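Long-range contact in chorismate synthase (Aquifex aeolicus, PDB 1Q1L), which catalyses the last step of chorismate biosynthesis, the FMNH2-dependent elimination of phosphate from 5-enolpyruvylshikimate-3-phosphate: residues S5-R10 with L371-L376. Sequence-based numbering, arbitrary orientation.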
ATOM      1  N   SER A   5       5.670  -2.063  -6.002  1.00 60.83           N
ATOM      2  CA  SER A   5       5.299  -2.083  -4.558  1.00 60.77           C
ATOM      3  C   SER A   5       5.482  -3.472  -3.951  1.00 59.97           C
ATOM      4  O   SER A   5       4.955  -4.461  -4.459  1.00 60.73           O
ATOM      5  CB  SER A   5       3.849  -1.629  -4.383  1.00 61.96           C
ATOM      6  OG  SER A   5       3.494  -1.555  -3.012  1.00 64.20           O
ATOM      7  N   LEU A   6       6.233  -3.534  -2.856  1.00 58.89           N
ATOM      8  CA  LEU A   6       6.501  -4.786  -2.157  1.00 56.82           C
ATOM      9  C   LEU A   6       5.300  -5.215  -1.317  1.00 55.90           C
ATOM     10  O   LEU A   6       4.475  -4.387  -0.938  1.00 55.69           O
ATOM     11  CB  LEU A   6       7.737  -4.621  -1.267  1.00 54.97           C
ATOM     12  CG  LEU A   6       9.105  -4.712  -1.951  1.00 54.54           C
ATOM     13  CD1 LEU A   6       9.056  -4.123  -3.348  1.00 54.38           C
ATOM     14  CD2 LEU A   6      10.132  -3.994  -1.095  1.00 53.89           C
ATOM     15  N   ARG A   7       5.211  -6.511  -1.026  1.00 53.67           N
ATOM     16  CA  ARG A   7       4.102  -7.043  -0.241  1.00 53.54           C
ATOM     17  C   ARG A   7       4.418  -7.130   1.254  1.00 50.77           C
ATOM     18  O   ARG A   7       3.538  -6.924   2.091  1.00 52.11           O
ATOM     19  CB  ARG A   7       3.722  -8.447  -0.735  1.00 56.16           C
ATOM     20  CG  ARG A   7       3.494  -8.601  -2.238  1.00 60.30           C
ATOM     21  CD  ARG A   7       2.182  -7.997  -2.712  1.00 63.60           C
ATOM     22  NE  ARG A   7       2.281  -6.558  -2.942  1.00 68.46           N
ATOM     23  CZ  ARG A   7       1.289  -5.807  -3.408  1.00 69.41           C
ATOM     24  NH1 ARG A   7       0.115  -6.358  -3.695  1.00 70.13           N
ATOM     25  NH2 ARG A   7       1.471  -4.505  -3.591  1.00 70.26           N
ATOM     26  N   TYR A   8       5.670  -7.435   1.583  1.00 47.12           N
ATOM     27  CA  TYR A   8       6.083  -7.590   2.974  1.00 44.13           C
ATOM     28  C   TYR A   8       7.112  -6.566   3.457  1.00 42.34           C
ATOM     29  O   TYR A   8       6.904  -5.906   4.478  1.00 40.52           O
ATOM     30  CB  TYR A   8       6.643  -8.997   3.178  1.00 46.27           C
ATOM     31  CG  TYR A   8       6.856  -9.374   4.623  1.00 49.10           C
ATOM     32  CD1 TYR A   8       5.845  -9.998   5.357  1.00 49.64           C
ATOM     33  CD2 TYR A   8       8.071  -9.115   5.259  1.00 50.10           C
ATOM     34  CE1 TYR A   8       6.041 -10.359   6.689  1.00 52.94           C
ATOM     35  CE2 TYR A   8       8.279  -9.468   6.587  1.00 52.55           C
ATOM     36  CZ  TYR A   8       7.263 -10.093   7.297  1.00 54.16           C
ATOM     37  OH  TYR A   8       7.478 -10.458   8.606  1.00 56.47           O
ATOM     38  N   LEU A   9       8.230  -6.456   2.743  1.00 37.35           N
ATOM     39  CA  LEU A   9       9.276  -5.512   3.114  1.00 34.02           C
ATOM     40  C   LEU A   9       8.863  -4.105   2.727  1.00 33.55           C
ATOM     41  O   LEU A   9       7.963  -3.916   1.906  1.00 31.05           O
ATOM     42  CB  LEU A   9      10.589  -5.844   2.406  1.00 34.61           C
ATOM     43  CG  LEU A   9      11.302  -7.146   2.763  1.00 34.24           C
ATOM     44  CD1 LEU A   9      12.493  -7.308   1.839  1.00 32.65           C
ATOM     45  CD2 LEU A   9      11.730  -7.130   4.229  1.00 30.64           C
ATOM     46  N   ARG A  10       9.524  -3.121   3.326  1.00 30.38           N
ATOM     47  CA  ARG A  10       9.242  -1.721   3.037  1.00 31.09           C
ATOM     48  C   ARG A  10      10.575  -1.000   3.126  1.00 29.87           C
ATOM     49  O   ARG A  10      11.397  -1.303   3.993  1.00 27.40           O
ATOM     50  CB  ARG A  10       8.309  -1.104   4.089  1.00 35.35           C
ATOM     51  CG  ARG A  10       7.215  -2.009   4.614  1.00 40.61           C
ATOM     52  CD  ARG A  10       6.664  -1.471   5.938  1.00 42.27           C
ATOM     53  NE  ARG A  10       5.804  -0.308   5.755  1.00 43.70           N
ATOM     54  CZ  ARG A  10       5.200   0.347   6.747  1.00 43.45           C
ATOM     55  NH1 ARG A  10       5.363  -0.032   8.007  1.00 40.55           N
ATOM     56  NH2 ARG A  10       4.401   1.367   6.471  1.00 43.44           N
ATOM     57  N   LEU A 371      12.869 -11.016  -4.253  1.00 24.91           N
ATOM     58  CA  LEU A 371      12.825 -12.374  -3.744  1.00 24.82           C
ATOM     59  C   LEU A 371      12.720 -12.442  -2.233  1.00 26.11           C
ATOM     60  O   LEU A 371      11.997 -13.292  -1.709  1.00 26.35           O
ATOM     61  CB  LEU A 371      14.039 -13.167  -4.231  1.00 26.22           C
ATOM     62  CG  LEU A 371      14.083 -13.349  -5.758  1.00 27.44           C
ATOM     63  CD1 LEU A 371      15.224 -14.285  -6.133  1.00 26.55           C
ATOM     64  CD2 LEU A 371      12.761 -13.935  -6.250  1.00 29.06           C
ATOM     65  N   ALA A 372      13.436 -11.563  -1.533  1.00 23.91           N
ATOM     66  CA  ALA A 372      13.381 -11.546  -0.074  1.00 26.25           C
ATOM     67  C   ALA A 372      11.956 -11.186   0.326  1.00 26.25           C
ATOM     68  O   ALA A 372      11.383 -11.777   1.244  1.00 28.75           O
ATOM     69  CB  ALA A 372      14.370 -10.514   0.494  1.00 25.20           C
ATOM     70  N   ASP A 373      11.392 -10.209  -0.373  1.00 27.53           N
ATOM     71  CA  ASP A 373      10.026  -9.771  -0.119  1.00 25.91           C
ATOM     72  C   ASP A 373       9.042 -10.931  -0.331  1.00 26.48           C
ATOM     73  O   ASP A 373       8.194 -11.215   0.524  1.00 24.46           O
ATOM     74  CB  ASP A 373       9.672  -8.618  -1.060  1.00 28.69           C
ATOM     75  CG  ASP A 373       8.278  -8.076  -0.816  1.00 34.12           C
ATOM     76  OD1 ASP A 373       8.017  -7.625   0.318  1.00 32.89           O
ATOM     77  OD2 ASP A 373       7.446  -8.102  -1.751  1.00 33.22           O
ATOM     78  N   ALA A 374       9.168 -11.599  -1.472  1.00 24.16           N
ATOM     79  CA  ALA A 374       8.292 -12.719  -1.815  1.00 24.48           C
ATOM     80  C   ALA A 374       8.467 -13.909  -0.876  1.00 25.48           C
ATOM     81  O   ALA A 374       7.525 -14.654  -0.638  1.00 24.09           O
ATOM     82  CB  ALA A 374       8.549 -13.159  -3.253  1.00 25.55           C
ATOM     83  N   LEU A 375       9.676 -14.101  -0.358  1.00 24.21           N
ATOM     84  CA  LEU A 375       9.912 -15.211   0.543  1.00 25.09           C
ATOM     85  C   LEU A 375       9.252 -14.907   1.888  1.00 27.68           C
ATOM     86  O   LEU A 375       8.593 -15.764   2.470  1.00 28.76           O
ATOM     87  CB  LEU A 375      11.411 -15.452   0.719  1.00 24.01           C
ATOM     88  CG  LEU A 375      11.772 -16.717   1.508  1.00 26.23           C
ATOM     89  CD1 LEU A 375      11.120 -17.933   0.870  1.00 25.58           C
ATOM     90  CD2 LEU A 375      13.285 -16.879   1.551  1.00 25.05           C
ATOM     91  N   LEU A 376       9.409 -13.678   2.368  1.00 27.70           N
ATOM     92  CA  LEU A 376       8.805 -13.287   3.637  1.00 29.99           C
ATOM     93  C   LEU A 376       7.283 -13.299   3.544  1.00 30.02           C
ATOM     94  O   LEU A 376       6.603 -13.603   4.521  1.00 31.31           O
ATOM     95  CB  LEU A 376       9.306 -11.903   4.053  1.00 29.79           C
ATOM     96  CG  LEU A 376      10.740 -11.899   4.589  1.00 28.75           C
ATOM     97  CD1 LEU A 376      11.268 -10.468   4.668  1.00 26.87           C
ATOM     98  CD2 LEU A 376      10.764 -12.573   5.965  1.00 29.73           C
TER
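Three successive backbone amides, those of Arg-7, Tyr-8 and Leu-9, converge on the carboxylate of Asp-373. The bond from Arg-7 N to Asp-373 OD2 is 2.8 Å long and nearly straight (169° at the hydrogen), and it uses the syn lone pair. OD1 of Asp-373 accepts twice: Tyr-8 N reaches it at 2.7 Å on the syn side, 20° out of the carboxylate plane, whereas Leu-9 N, also at 2.7 Å, arrives nearly along the C-O bond. With CG anti to the backbone N (chi1 -178°), Asp-373 extends its carboxylate from the helix flank into the turn, where the CB of Leu-6 lies against it, 3.4 Å from OD1. Were Asp-373 replaced by alanine, the three amides would probably lose their common acceptor and the turn would be freer to shift. Within the beta-alpha-beta sandwich of chorismate synthase, this buried side chain ties helix 356-379, near the C-terminal end of the chain, to the N-terminal loop that leads into strand 10-14, outermost within this chain in an antiparallel sheet. One turn further on, Leu-376 lays its CB over a face of the Tyr-8 ring, a CH-pi contact 3.7 Å from the ring centroid but offset toward CD2. The Tyr-8 hydroxyl is hydrogen-bonded to the carbonyl of Gly-381, just beyond the helix. CD1 of Leu-376 also presses on CD2 of Leu-9 at 3.4 Å, tighter than usual for two carbons, while the other methyl of Leu-9, CD1, rests 4.0 Å from Ala-372 CB. Cys-152 of helix 142-157 touches both Leu-9 and Ala-372, and Phe-155 of that helix packs on Ala-372 and Leu-376.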